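Local coordinates for diaminopimelate decarboxylase (Psychromonas ingrahamii, PDB 4XG1), which probably catalyses the pyridoxal-phosphate-dependent decarboxylation of meso-diaminopimelate to L-lysine, the final step of lysine biosynthesis by this pathway, working as a homodimer, at residues 55-60 with 99-104; 70-75 with 277-282; 79-84 with 88-93. All coordinates share one frame; numbering follows the deposited sequence.

Interaction 1. Residues 55-60 with 99-104. With LLP ((2S)-2-amino-6-[[3-hydroxy-2-methyl-5-(phosphonooxymethyl)pyridin-4-yl]methylideneamino]hexanoic acid), chain T.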
loop_
_atom_site.group_PDB
_atom_site.type_symbol
_atom_site.label_atom_id
_atom_site.label_comp_id
_atom_site.label_asym_id
_atom_site.label_seq_id
_atom_site.Cartn_x
_atom_site.Cartn_y
_atom_site.Cartn_z
ATOM N N LEU B 55 -26.296 12.952 -11.703
ATOM C CA LEU B 55 -25.450 11.850 -12.118
ATOM C C LEU B 55 -24.718 11.239 -10.927
ATOM O O LEU B 55 -24.189 11.941 -10.072
ATOM C CB LEU B 55 -24.462 12.300 -13.181
ATOM C CG LEU B 55 -23.581 11.193 -13.733
ATOM C CD1 LEU B 55 -24.411 10.092 -14.357
ATOM C CD2 LEU B 55 -22.617 11.762 -14.744
ATOM N N ILE B 56 -24.704 9.919 -10.889
ATOM C CA ILE B 56 -23.896 9.217 -9.918
ATOM C C ILE B 56 -22.611 8.733 -10.528
ATOM O O ILE B 56 -22.589 7.832 -11.369
ATOM C CB ILE B 56 -24.694 8.122 -9.282
ATOM C CG1 ILE B 56 -25.859 8.824 -8.620
ATOM C CG2 ILE B 56 -23.822 7.324 -8.331
ATOM C CD1 ILE B 56 -26.572 8.002 -7.594
ATOM N N CYS B 57 -21.542 9.421 -10.138
ATOM C CA CYS B 57 -20.190 9.158 -10.600
ATOM C C CYS B 57 -19.420 8.303 -9.575
ATOM O O CYS B 57 -18.736 8.824 -8.733
ATOM C CB CYS B 57 -19.468 10.458 -10.793
ATOM S SG CYS B 57 -20.123 11.341 -12.177
ATOM N N TYR B 58 -19.572 6.992 -9.656
ATOM C CA TYR B 58 -18.878 6.091 -8.756
ATOM C C TYR B 58 -17.422 6.422 -8.665
ATOM O O TYR B 58 -16.757 6.692 -9.687
ATOM C CB TYR B 58 -19.049 4.658 -9.202
ATOM C CG TYR B 58 -18.156 3.720 -8.456
ATOM C CD1 TYR B 58 -18.290 3.529 -7.097
ATOM C CD2 TYR B 58 -17.190 2.986 -9.132
ATOM C CE1 TYR B 58 -17.485 2.613 -6.418
ATOM C CE2 TYR B 58 -16.371 2.093 -8.463
ATOM C CZ TYR B 58 -16.523 1.913 -7.112
ATOM O OH TYR B 58 -15.715 1.031 -6.509
ATOM N N ALA B 59 -16.915 6.414 -7.443
ATOM C CA ALA B 59 -15.510 6.744 -7.198
ATOM C C ALA B 59 -14.627 5.486 -7.392
ATOM O O ALA B 59 -14.532 4.619 -6.537
ATOM C CB ALA B 59 -15.351 7.293 -5.800
ATOM N N VAL B 60 -13.969 5.440 -8.540
ATOM C CA VAL B 60 -13.253 4.242 -9.021
ATOM C C VAL B 60 -12.189 3.750 -8.038
ATOM O O VAL B 60 -12.040 2.550 -7.823
ATOM C CB VAL B 60 -12.610 4.545 -10.385
ATOM C CG1 VAL B 60 -11.705 3.423 -10.839
ATOM C CG2 VAL B 60 -13.729 4.769 -11.395
ATOM N N LYS B 99 -19.682 10.456 -19.127
ATOM C CA LYS B 99 -20.160 10.496 -17.760
ATOM C C LYS B 99 -19.027 10.386 -16.745
ATOM O O LYS B 99 -19.224 9.939 -15.609
ATOM C CB LYS B 99 -21.142 9.395 -17.523
ATOM C CG LYS B 99 -22.327 9.473 -18.444
ATOM C CD LYS B 99 -23.445 8.548 -17.958
ATOM C CE LYS B 99 -24.483 8.367 -19.019
ATOM N NZ LYS B 99 -25.514 7.427 -18.505
ATOM N N ILE B 100 -17.853 10.817 -17.163
ATOM C CA ILE B 100 -16.675 10.714 -16.325
ATOM C C ILE B 100 -16.268 12.101 -15.881
ATOM O O ILE B 100 -16.014 12.971 -16.724
ATOM C CB ILE B 100 -15.482 10.122 -17.087
ATOM C CG1 ILE B 100 -15.672 8.618 -17.216
ATOM C CG2 ILE B 100 -14.172 10.391 -16.351
ATOM C CD1 ILE B 100 -14.548 7.940 -17.965
ATOM N N VAL B 101 -16.130 12.280 -14.576
ATOM C CA VAL B 101 -15.412 13.452 -14.077
ATOM C C VAL B 101 -14.074 13.024 -13.505
ATOM O O VAL B 101 -13.937 11.935 -12.977
ATOM C CB VAL B 101 -16.258 14.269 -13.078
ATOM C CG1 VAL B 101 -17.669 14.447 -13.644
ATOM C CG2 VAL B 101 -16.358 13.589 -11.726
ATOM N N PHE B 102 -13.081 13.864 -13.683
ATOM C CA PHE B 102 -11.702 13.617 -13.317
ATOM C C PHE B 102 -11.233 14.543 -12.179
ATOM O O PHE B 102 -10.960 15.678 -12.401
ATOM C CB PHE B 102 -10.888 13.811 -14.575
ATOM C CG PHE B 102 -9.454 13.415 -14.514
ATOM C CD1 PHE B 102 -8.876 12.789 -13.452
ATOM C CD2 PHE B 102 -8.692 13.655 -15.595
ATOM C CE1 PHE B 102 -7.571 12.443 -13.467
ATOM C CE2 PHE B 102 -7.379 13.334 -15.613
ATOM C CZ PHE B 102 -6.809 12.713 -14.526
ATOM N N SER B 103 -11.116 13.995 -10.974
ATOM C CA SER B 103 -10.556 14.663 -9.777
ATOM C C SER B 103 -9.044 14.434 -9.660
ATOM O O SER B 103 -8.472 13.643 -10.399
ATOM C CB SER B 103 -11.243 14.146 -8.514
ATOM O OG SER B 103 -12.642 13.905 -8.702
ATOM N N GLY B 104 -8.378 15.178 -8.795
ATOM C CA GLY B 104 -6.952 14.947 -8.537
ATOM C C GLY B 104 -6.077 16.186 -8.545
ATOM O O GLY B 104 -6.171 16.995 -9.436
HETATM N N1 LLP T . -14.275 12.098 -4.548
HETATM C C2 LLP T . -13.045 12.538 -4.260
HETATM C "C2'" LLP T . -12.532 13.783 -4.938
HETATM C C3 LLP T . -12.237 11.759 -3.302
HETATM O O3 LLP T . -10.998 12.178 -2.955
HETATM C C4 LLP T . -12.810 10.558 -2.686
HETATM C "C4'" LLP T . -12.085 9.723 -1.679
HETATM C C5 LLP T . -14.181 10.177 -3.085
HETATM C C6 LLP T . -14.828 10.973 -4.019
HETATM C "C5'" LLP T . -14.876 8.957 -2.546
HETATM O OP4 LLP T . -15.034 8.986 -1.183
HETATM P P LLP T . -15.811 7.853 -0.358
HETATM O OP1 LLP T . -15.233 6.551 -0.891
HETATM O OP2 LLP T . -15.631 8.174 1.145
HETATM O OP3 LLP T . -17.322 8.079 -0.556
HETATM N N LLP T . -7.987 4.954 1.738
HETATM C CA LLP T . -9.013 5.561 2.681
HETATM C CB LLP T . -10.149 6.222 1.909
HETATM C CG LLP T . -10.031 7.717 1.686
HETATM C CD LLP T . -10.291 8.109 0.249
HETATM C CE LLP T . -10.375 9.642 0.122
HETATM N NZ LLP T . -10.820 10.213 -1.166
HETATM C C LLP T . -9.629 4.453 3.500
HETATM O O LLP T . -9.366 3.281 3.290
HETATM O OXT LLP T . -10.429 4.669 4.395
#
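Leu-55 and Cys-57 reach from strand 54-59 toward Lys-99 and Val-101, and every touch here is van der Waals, with no hydrogen bond joining the two segments. The two strands are not sheet neighbours: strand 78-81 runs between them, so side chains have to bridge the gap.

The aliphatic contacts come first. A chi1 of -177° turns Leu-55 CG beside the carbonyl carbon and lays its branches against the lysine stem at about a right angle: Leu-55 CD2 is 3.9 Å from Lys-99 CB, and Leu-55 CD1 is 4.0 Å from Lys-99 CD. The extended Lys-99 chain then runs on past the contact, and its NZ is hydrogen-bonded to the carbonyl of Gly-76.

Sulfur makes the second group. Cys-57 SG sits 3.8 Å from Lys-99 O and 4.2 Å from Val-101 CG1. Val-101 also touches Asp-80 and Glu-274.

Ala-59 at the end of strand 54-59 and Ser-103 just past strand 100-102 touch LLP. Ala-59 CB is 3.7 Å from LLP C5', and Ser-103 OG is 3.8 Å from the ring methyl, LLP C2', while being hydrogen-bonded to Asp-80.

Side-chain carbon and sulfur thus fill the gap across strand 78-81, and the two segments meet the cofactor through two small side chains, leaving its polar groups to other residues.

Interaction 2. Residues 70-75 with 277-282. With LLP ((2S)-2-amino-6-[[3-hydroxy-2-methyl-5-(phosphonooxymethyl)pyridin-4-yl]methylideneamino]hexanoic acid), chain T.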
loop_
_atom_site.group_PDB
_atom_site.type_symbol
_atom_site.label_atom_id
_atom_site.label_comp_id
_atom_site.label_asym_id
_atom_site.label_seq_id
_atom_site.Cartn_x
_atom_site.Cartn_y
_atom_site.Cartn_z
ATOM N N ASN B 70 -17.942 -2.548 -14.508
ATOM C CA ASN B 70 -18.858 -2.929 -15.549
ATOM C C ASN B 70 -20.258 -3.010 -15.016
ATOM O O ASN B 70 -21.184 -2.582 -15.672
ATOM C CB ASN B 70 -18.444 -4.268 -16.146
ATOM C CG ASN B 70 -19.411 -4.738 -17.221
ATOM O OD1 ASN B 70 -20.204 -5.621 -16.968
ATOM N ND2 ASN B 70 -19.359 -4.113 -18.405
ATOM N N LEU B 71 -20.419 -3.513 -13.806
ATOM C CA LEU B 71 -21.732 -3.505 -13.192
ATOM C C LEU B 71 -22.304 -2.093 -13.162
ATOM O O LEU B 71 -23.467 -1.892 -13.511
ATOM C CB LEU B 71 -21.689 -4.040 -11.779
ATOM C CG LEU B 71 -21.380 -5.518 -11.620
ATOM C CD1 LEU B 71 -21.495 -5.890 -10.141
ATOM C CD2 LEU B 71 -22.319 -6.373 -12.456
ATOM N N MET B 72 -21.501 -1.124 -12.749
ATOM C CA MET B 72 -21.974 0.230 -12.721
ATOM C C MET B 72 -22.322 0.685 -14.140
ATOM O O MET B 72 -23.337 1.364 -14.342
ATOM C CB MET B 72 -20.925 1.212 -12.198
ATOM C CG MET B 72 -20.290 0.891 -10.881
ATOM S SD MET B 72 -21.388 0.714 -9.488
ATOM C CE MET B 72 -20.158 0.052 -8.394
ATOM N N ALA B 73 -21.436 0.405 -15.088
ATOM C CA ALA B 73 -21.590 0.884 -16.456
ATOM C C ALA B 73 -22.927 0.396 -17.075
ATOM O O ALA B 73 -23.604 1.142 -17.774
ATOM C CB ALA B 73 -20.433 0.448 -17.307
ATOM N N ARG B 74 -23.322 -0.825 -16.743
ATOM C CA ARG B 74 -24.578 -1.391 -17.201
ATOM C C ARG B 74 -25.782 -0.662 -16.638
ATOM O O ARG B 74 -26.796 -0.500 -17.343
ATOM C CB ARG B 74 -24.688 -2.871 -16.836
ATOM C CG ARG B 74 -23.828 -3.737 -17.723
ATOM C CD ARG B 74 -23.772 -5.169 -17.270
ATOM N NE ARG B 74 -25.109 -5.719 -17.201
ATOM C CZ ARG B 74 -25.788 -6.135 -18.272
ATOM N NH1 ARG B 74 -25.261 -6.074 -19.518
ATOM N NH2 ARG B 74 -27.000 -6.634 -18.085
ATOM N N MET B 75 -25.695 -0.249 -15.381
ATOM C CA MET B 75 -26.781 0.486 -14.788
ATOM C C MET B 75 -26.798 1.937 -15.226
ATOM O O MET B 75 -27.623 2.702 -14.741
ATOM C CB MET B 75 -26.724 0.378 -13.289
ATOM C CG MET B 75 -26.939 -1.025 -12.801
ATOM S SD MET B 75 -26.922 -1.122 -11.005
ATOM C CE MET B 75 -25.309 -0.411 -10.638
ATOM N N ARG B 277 -16.952 4.445 -0.922
ATOM C CA ARG B 277 -17.151 3.584 0.240
ATOM C C ARG B 277 -18.602 3.134 0.449
ATOM O O ARG B 277 -18.862 1.971 0.692
ATOM C CB ARG B 277 -16.651 4.298 1.483
ATOM C CG ARG B 277 -16.608 3.447 2.728
ATOM C CD ARG B 277 -16.299 4.235 4.000
ATOM N NE ARG B 277 -15.311 5.274 3.855
ATOM C CZ ARG B 277 -13.997 5.154 4.016
ATOM N NH1 ARG B 277 -13.407 4.015 4.313
ATOM N NH2 ARG B 277 -13.242 6.232 3.825
ATOM N N ALA B 278 -19.545 4.069 0.361
ATOM C CA ALA B 278 -20.944 3.787 0.674
ATOM C C ALA B 278 -21.513 2.757 -0.283
ATOM O O ALA B 278 -22.363 1.944 0.089
ATOM C CB ALA B 278 -21.755 5.045 0.612
ATOM N N ILE B 279 -20.982 2.734 -1.497
ATOM C CA ILE B 279 -21.379 1.688 -2.433
ATOM C C ILE B 279 -20.668 0.369 -2.203
ATOM O O ILE B 279 -21.294 -0.675 -2.222
ATOM C CB ILE B 279 -21.218 2.144 -3.881
ATOM C CG1 ILE B 279 -22.227 3.247 -4.156
ATOM C CG2 ILE B 279 -21.433 0.980 -4.843
ATOM C CD1 ILE B 279 -22.028 3.917 -5.489
ATOM N N MET B 280 -19.372 0.382 -1.977
ATOM C CA MET B 280 -18.588 -0.884 -2.031
ATOM C C MET B 280 -18.187 -1.496 -0.717
ATOM O O MET B 280 -17.951 -2.699 -0.666
ATOM C CB MET B 280 -17.327 -0.668 -2.848
ATOM C CG MET B 280 -17.579 -0.433 -4.319
ATOM S SD MET B 280 -18.342 -1.817 -5.159
ATOM C CE MET B 280 -17.398 -3.229 -4.579
ATOM N N ALA B 281 -18.087 -0.705 0.346
ATOM C CA ALA B 281 -17.453 -1.213 1.571
ATOM C C ALA B 281 -17.992 -2.562 1.990
ATOM O O ALA B 281 -17.269 -3.549 2.073
ATOM C CB ALA B 281 -17.578 -0.231 2.684
ATOM N N ASN B 282 -19.293 -2.619 2.201
ATOM C CA ASN B 282 -19.912 -3.847 2.703
ATOM C C ASN B 282 -20.427 -4.747 1.590
ATOM O O ASN B 282 -21.036 -5.780 1.873
ATOM C CB ASN B 282 -21.003 -3.500 3.696
ATOM C CG ASN B 282 -20.433 -3.022 5.016
ATOM O OD1 ASN B 282 -19.562 -3.672 5.597
ATOM N ND2 ASN B 282 -20.912 -1.873 5.499
HETATM N N1 LLP T . -14.275 12.098 -4.548
HETATM C C2 LLP T . -13.045 12.538 -4.260
HETATM C "C2'" LLP T . -12.532 13.783 -4.938
HETATM C C3 LLP T . -12.237 11.759 -3.302
HETATM O O3 LLP T . -10.998 12.178 -2.955
HETATM C C4 LLP T . -12.810 10.558 -2.686
HETATM C "C4'" LLP T . -12.085 9.723 -1.679
HETATM C C5 LLP T . -14.181 10.177 -3.085
HETATM C C6 LLP T . -14.828 10.973 -4.019
HETATM C "C5'" LLP T . -14.876 8.957 -2.546
HETATM O OP4 LLP T . -15.034 8.986 -1.183
HETATM P P LLP T . -15.811 7.853 -0.358
HETATM O OP1 LLP T . -15.233 6.551 -0.891
HETATM O OP2 LLP T . -15.631 8.174 1.145
HETATM O OP3 LLP T . -17.322 8.079 -0.556
HETATM N N LLP T . -7.987 4.954 1.738
HETATM C CA LLP T . -9.013 5.561 2.681
HETATM C CB LLP T . -10.149 6.222 1.909
HETATM C CG LLP T . -10.031 7.717 1.686
HETATM C CD LLP T . -10.291 8.109 0.249
HETATM C CE LLP T . -10.375 9.642 0.122
HETATM N NZ LLP T . -10.820 10.213 -1.166
HETATM C C LLP T . -9.629 4.453 3.500
HETATM O O LLP T . -9.366 3.281 3.290
HETATM O OXT LLP T . -10.429 4.669 4.395
#
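At the phosphate-binding edge of the TIM barrel, Met-72 of helix 66-74 reaches across to Ile-279 and Met-280 on the short helix 277-280, which follows strand 270-273. The helix backbones stay well apart, so a single methyl group makes the junction. Met-72 folds at chi2 (-58°), and its CE ends 3.9 Å from Ile-279 CG2, with the two side chains sliding past each other in opposite directions. The same methyl lies 4.2 Å from Met-280 SD, whose chain is itself bent twice and brings its sulfur over to Met-72. All three side chains are buried and also touch Tyr-58 of strand 54-59, while Ile-38 and Trp-42 of helix 35-49 pack on Met-72 as well.

The polar work is done by the first residue of the short helix. Arg-277 N donates to phosphate oxygen OP1 of LLP at 2.7 Å and nearly straight (164°), which puts the phosphate at the N-terminal end of the helix, where the helix dipole would be expected to favour it. One turn is closed by Ala-281 N, bonded to Arg-277 O at 2.8 Å. The side chain, bent at chi3 (-39°), carries its guanidinium to the far end of LLP. Its edge, in plane, meets carboxylate oxygen OXT, which takes bonds from Arg-277 NH1 at 3.1 Å and Arg-277 NH2 at 3.3 Å. Ser-203 and Tyr-245 also bond to the guanidinium, which should restrict its rotation; Arg-313 lies close by and also bonds to LLP.

Backbone on phosphate and side chain on carboxylate are consistent with the predicted cofactor- and substrate-binding roles of Arg-277, the last residue of the Glu-Pro-Gly-Arg sequence in this alanine-racemase-like PLP barrel.

Interaction 3. Residues 79-84 with 88-93. With LLP ((2S)-2-amino-6-[[3-hydroxy-2-methyl-5-(phosphonooxymethyl)pyridin-4-yl]methylideneamino]hexanoic acid), chain T; SCN (thiocyanate ion), chain E.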
loop_
_atom_site.group_PDB
_atom_site.type_symbol
_atom_site.label_atom_id
_atom_site.label_comp_id
_atom_site.label_asym_id
_atom_site.label_seq_id
_atom_site.Cartn_x
_atom_site.Cartn_y
_atom_site.Cartn_z
ATOM N N PHE B 79 -18.676 7.922 -13.568
ATOM C CA PHE B 79 -17.485 7.536 -12.845
ATOM C C PHE B 79 -16.668 8.737 -12.487
ATOM O O PHE B 79 -16.541 9.669 -13.280
ATOM C CB PHE B 79 -16.659 6.604 -13.696
ATOM C CG PHE B 79 -17.360 5.317 -13.984
ATOM C CD1 PHE B 79 -17.308 4.268 -13.082
ATOM C CD2 PHE B 79 -18.119 5.164 -15.152
ATOM C CE1 PHE B 79 -17.998 3.087 -13.323
ATOM C CE2 PHE B 79 -18.820 4.004 -15.395
ATOM C CZ PHE B 79 -18.760 2.956 -14.484
ATOM N N ASP B 80 -16.137 8.726 -11.276
ATOM C CA ASP B 80 -15.181 9.737 -10.841
ATOM C C ASP B 80 -13.805 9.057 -10.826
ATOM O O ASP B 80 -13.647 8.015 -10.202
ATOM C CB ASP B 80 -15.591 10.227 -9.452
ATOM C CG ASP B 80 -14.601 11.189 -8.850
ATOM O OD1 ASP B 80 -14.009 12.005 -9.605
ATOM O OD2 ASP B 80 -14.426 11.124 -7.596
ATOM N N ILE B 81 -12.847 9.642 -11.516
ATOM C CA ILE B 81 -11.566 9.047 -11.701
ATOM C C ILE B 81 -10.508 9.996 -11.219
ATOM O O ILE B 81 -10.748 11.205 -11.132
ATOM C CB ILE B 81 -11.247 8.728 -13.185
ATOM C CG1 ILE B 81 -11.024 10.004 -13.997
ATOM C CG2 ILE B 81 -12.332 7.851 -13.798
ATOM C CD1 ILE B 81 -10.635 9.739 -15.428
ATOM N N VAL B 82 -9.319 9.454 -10.922
ATOM C CA VAL B 82 -8.185 10.261 -10.491
ATOM C C VAL B 82 -6.912 10.039 -11.260
ATOM O O VAL B 82 -5.880 10.611 -10.900
ATOM C CB VAL B 82 -7.874 10.058 -8.989
ATOM C CG1 VAL B 82 -9.081 10.498 -8.163
ATOM C CG2 VAL B 82 -7.540 8.603 -8.696
ATOM N N SER B 83 -6.960 9.274 -12.336
ATOM C CA SER B 83 -5.750 9.018 -13.117
ATOM C C SER B 83 -6.113 8.518 -14.474
ATOM O O SER B 83 -7.235 8.072 -14.690
ATOM C CB SER B 83 -4.853 7.977 -12.431
ATOM O OG SER B 83 -5.460 6.701 -12.431
ATOM N N VAL B 84 -5.151 8.542 -15.375
ATOM C CA VAL B 84 -5.349 7.950 -16.672
ATOM C C VAL B 84 -5.518 6.431 -16.563
ATOM O O VAL B 84 -6.171 5.808 -17.364
ATOM C CB VAL B 84 -4.190 8.311 -17.647
ATOM C CG1 VAL B 84 -2.839 7.789 -17.150
ATOM C CG2 VAL B 84 -4.482 7.740 -19.046
ATOM N N MET B 88 -8.656 4.545 -18.282
ATOM C CA MET B 88 -8.576 3.347 -19.150
ATOM C C MET B 88 -9.326 2.176 -18.566
ATOM O O MET B 88 -9.916 1.396 -19.296
ATOM C CB MET B 88 -7.119 2.977 -19.432
ATOM C CG MET B 88 -6.351 4.069 -20.200
ATOM S SD MET B 88 -7.271 4.623 -21.670
ATOM C CE MET B 88 -6.927 6.377 -21.683
ATOM N N ARG B 89 -9.319 2.048 -17.254
ATOM C CA ARG B 89 -10.085 0.994 -16.618
ATOM C C ARG B 89 -11.561 1.162 -16.934
ATOM O O ARG B 89 -12.238 0.226 -17.326
ATOM C CB ARG B 89 -9.908 1.006 -15.091
ATOM C CG ARG B 89 -8.687 0.256 -14.593
ATOM C CD ARG B 89 -8.572 0.290 -13.072
ATOM N NE ARG B 89 -7.576 -0.643 -12.583
ATOM C CZ ARG B 89 -7.737 -1.963 -12.526
ATOM N NH1 ARG B 89 -8.893 -2.547 -12.871
ATOM N NH2 ARG B 89 -6.748 -2.744 -12.120
ATOM N N VAL B 90 -12.057 2.379 -16.779
ATOM C CA VAL B 90 -13.462 2.639 -17.035
ATOM C C VAL B 90 -13.874 2.406 -18.500
ATOM O O VAL B 90 -14.913 1.834 -18.773
ATOM C CB VAL B 90 -13.825 4.062 -16.635
ATOM C CG1 VAL B 90 -15.174 4.456 -17.251
ATOM C CG2 VAL B 90 -13.911 4.156 -15.124
ATOM N N ILE B 91 -13.050 2.844 -19.429
ATOM C CA ILE B 91 -13.321 2.580 -20.820
ATOM C C ILE B 91 -13.290 1.108 -21.096
ATOM O O ILE B 91 -14.190 0.565 -21.749
ATOM C CB ILE B 91 -12.312 3.263 -21.725
ATOM C CG1 ILE B 91 -12.566 4.781 -21.718
ATOM C CG2 ILE B 91 -12.444 2.729 -23.147
ATOM C CD1 ILE B 91 -11.406 5.603 -22.248
ATOM N N GLN B 92 -12.268 0.443 -20.574
ATOM C CA GLN B 92 -12.145 -0.984 -20.749
ATOM C C GLN B 92 -13.427 -1.675 -20.299
ATOM O O GLN B 92 -13.866 -2.603 -20.930
ATOM C CB GLN B 92 -10.928 -1.504 -19.963
ATOM C CG GLN B 92 -10.508 -2.882 -20.399
ATOM C CD GLN B 92 -10.060 -2.947 -21.829
ATOM O OE1 GLN B 92 -10.536 -3.796 -22.586
ATOM N NE2 GLN B 92 -9.162 -2.060 -22.220
ATOM N N ALA B 93 -13.974 -1.265 -19.159
ATOM C CA ALA B 93 -15.146 -1.914 -18.592
ATOM C C ALA B 93 -16.443 -1.527 -19.284
ATOM O O ALA B 93 -17.509 -2.003 -18.899
ATOM C CB ALA B 93 -15.244 -1.609 -17.113
HETATM N N1 LLP T . -14.275 12.098 -4.548
HETATM C C2 LLP T . -13.045 12.538 -4.260
HETATM C "C2'" LLP T . -12.532 13.783 -4.938
HETATM C C3 LLP T . -12.237 11.759 -3.302
HETATM O O3 LLP T . -10.998 12.178 -2.955
HETATM C C4 LLP T . -12.810 10.558 -2.686
HETATM C "C4'" LLP T . -12.085 9.723 -1.679
HETATM C C5 LLP T . -14.181 10.177 -3.085
HETATM C C6 LLP T . -14.828 10.973 -4.019
HETATM C "C5'" LLP T . -14.876 8.957 -2.546
HETATM O OP4 LLP T . -15.034 8.986 -1.183
HETATM P P LLP T . -15.811 7.853 -0.358
HETATM O OP1 LLP T . -15.233 6.551 -0.891
HETATM O OP2 LLP T . -15.631 8.174 1.145
HETATM O OP3 LLP T . -17.322 8.079 -0.556
HETATM N N LLP T . -7.987 4.954 1.738
HETATM C CA LLP T . -9.013 5.561 2.681
HETATM C CB LLP T . -10.149 6.222 1.909
HETATM C CG LLP T . -10.031 7.717 1.686
HETATM C CD LLP T . -10.291 8.109 0.249
HETATM C CE LLP T . -10.375 9.642 0.122
HETATM N NZ LLP T . -10.820 10.213 -1.166
HETATM C C LLP T . -9.629 4.453 3.500
HETATM O O LLP T . -9.366 3.281 3.290
HETATM O OXT LLP T . -10.429 4.669 4.395
HETATM S S SCN E . -6.122 -0.537 -8.591
HETATM C C SCN E . -5.271 -0.591 -9.827
HETATM N N SCN E . -4.616 -0.613 -10.782
#
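Phe-79 meets Val-90 from CB to the near side of its ring, so it is worth following outward from strand 78-81 toward helix 84-92. Its CB is 3.9 Å from Val-90 CG2. With CG beside the backbone N (chi1 -64°), the ring is set against both valine methyls. Val-90 CG2 makes an off-centre CH-pi contact, 4.2 Å from the Phe-79 ring centroid and 29° off the normal. Farther out, Phe-79 CD2 comes to 3.7 Å from Val-90 CG1, and Phe-79 CE2 to 4.1 Å from the same methyl. The tip of the ring goes beyond the valine to helix 66-74, where Leu-69 and Met-72 lie against it. Two residues along the strand, Ile-81 CG2 adds a looser touch to Val-90 CG2 at 4.2 Å.

Where the helix begins, Ser-83 is the N-cap, its OG bonded to Glu-86 N. Met-88 N closes an early turn by donating to Val-84 O at 2.9 Å, with an angle of 165° at the hydrogen. The bent Met-88 chain folds back over Val-84, and Met-88 CE rests 3.8 Å from Val-84 CG2. Arg-89 points to the dimer interface: it makes a salt bridge to Glu-416 of the second subunit, and its NE and NH2 make weak bonds to the nitrogen of a thiocyanate ion, probably from the crystallisation liquor, at the guanidinium edge.

Asp-80 points away from the helix into the barrel, and its OD2 lies 3.2 Å from pyridine nitrogen N1 of LLP. In this beta-alpha-beta unit the strand therefore has two chemistries: a hydrocarbon face that seals the helix to the sheet, and an acidic face turned to the cofactor.

Overall arrangement
The three contacts lie in one barrel and all touch LLP, interaction 1 at C5' and the ring methyl, interaction 2 at phosphate and carboxylate, interaction 3 at the pyridine nitrogen. Interactions 1 and 3 have centres about 9 Å apart and share the sheet: Asp-80 N lies 2.7 Å from Tyr-58 O, a probable hydrogen bond between adjoining strands. Interaction 2 is about 12 Å from interaction 1, centre to centre, and about 14 Å from interaction 3. It meets interaction 1 where Tyr-58 CD1 lies 4.1 Å from Ile-279 CD1, and interaction 3 through a probable hydrogen bond, Asn-70 ND2 to Ala-93 O at 2.8 Å. Along the chain, interaction 3 nests inside the loops closed by both others.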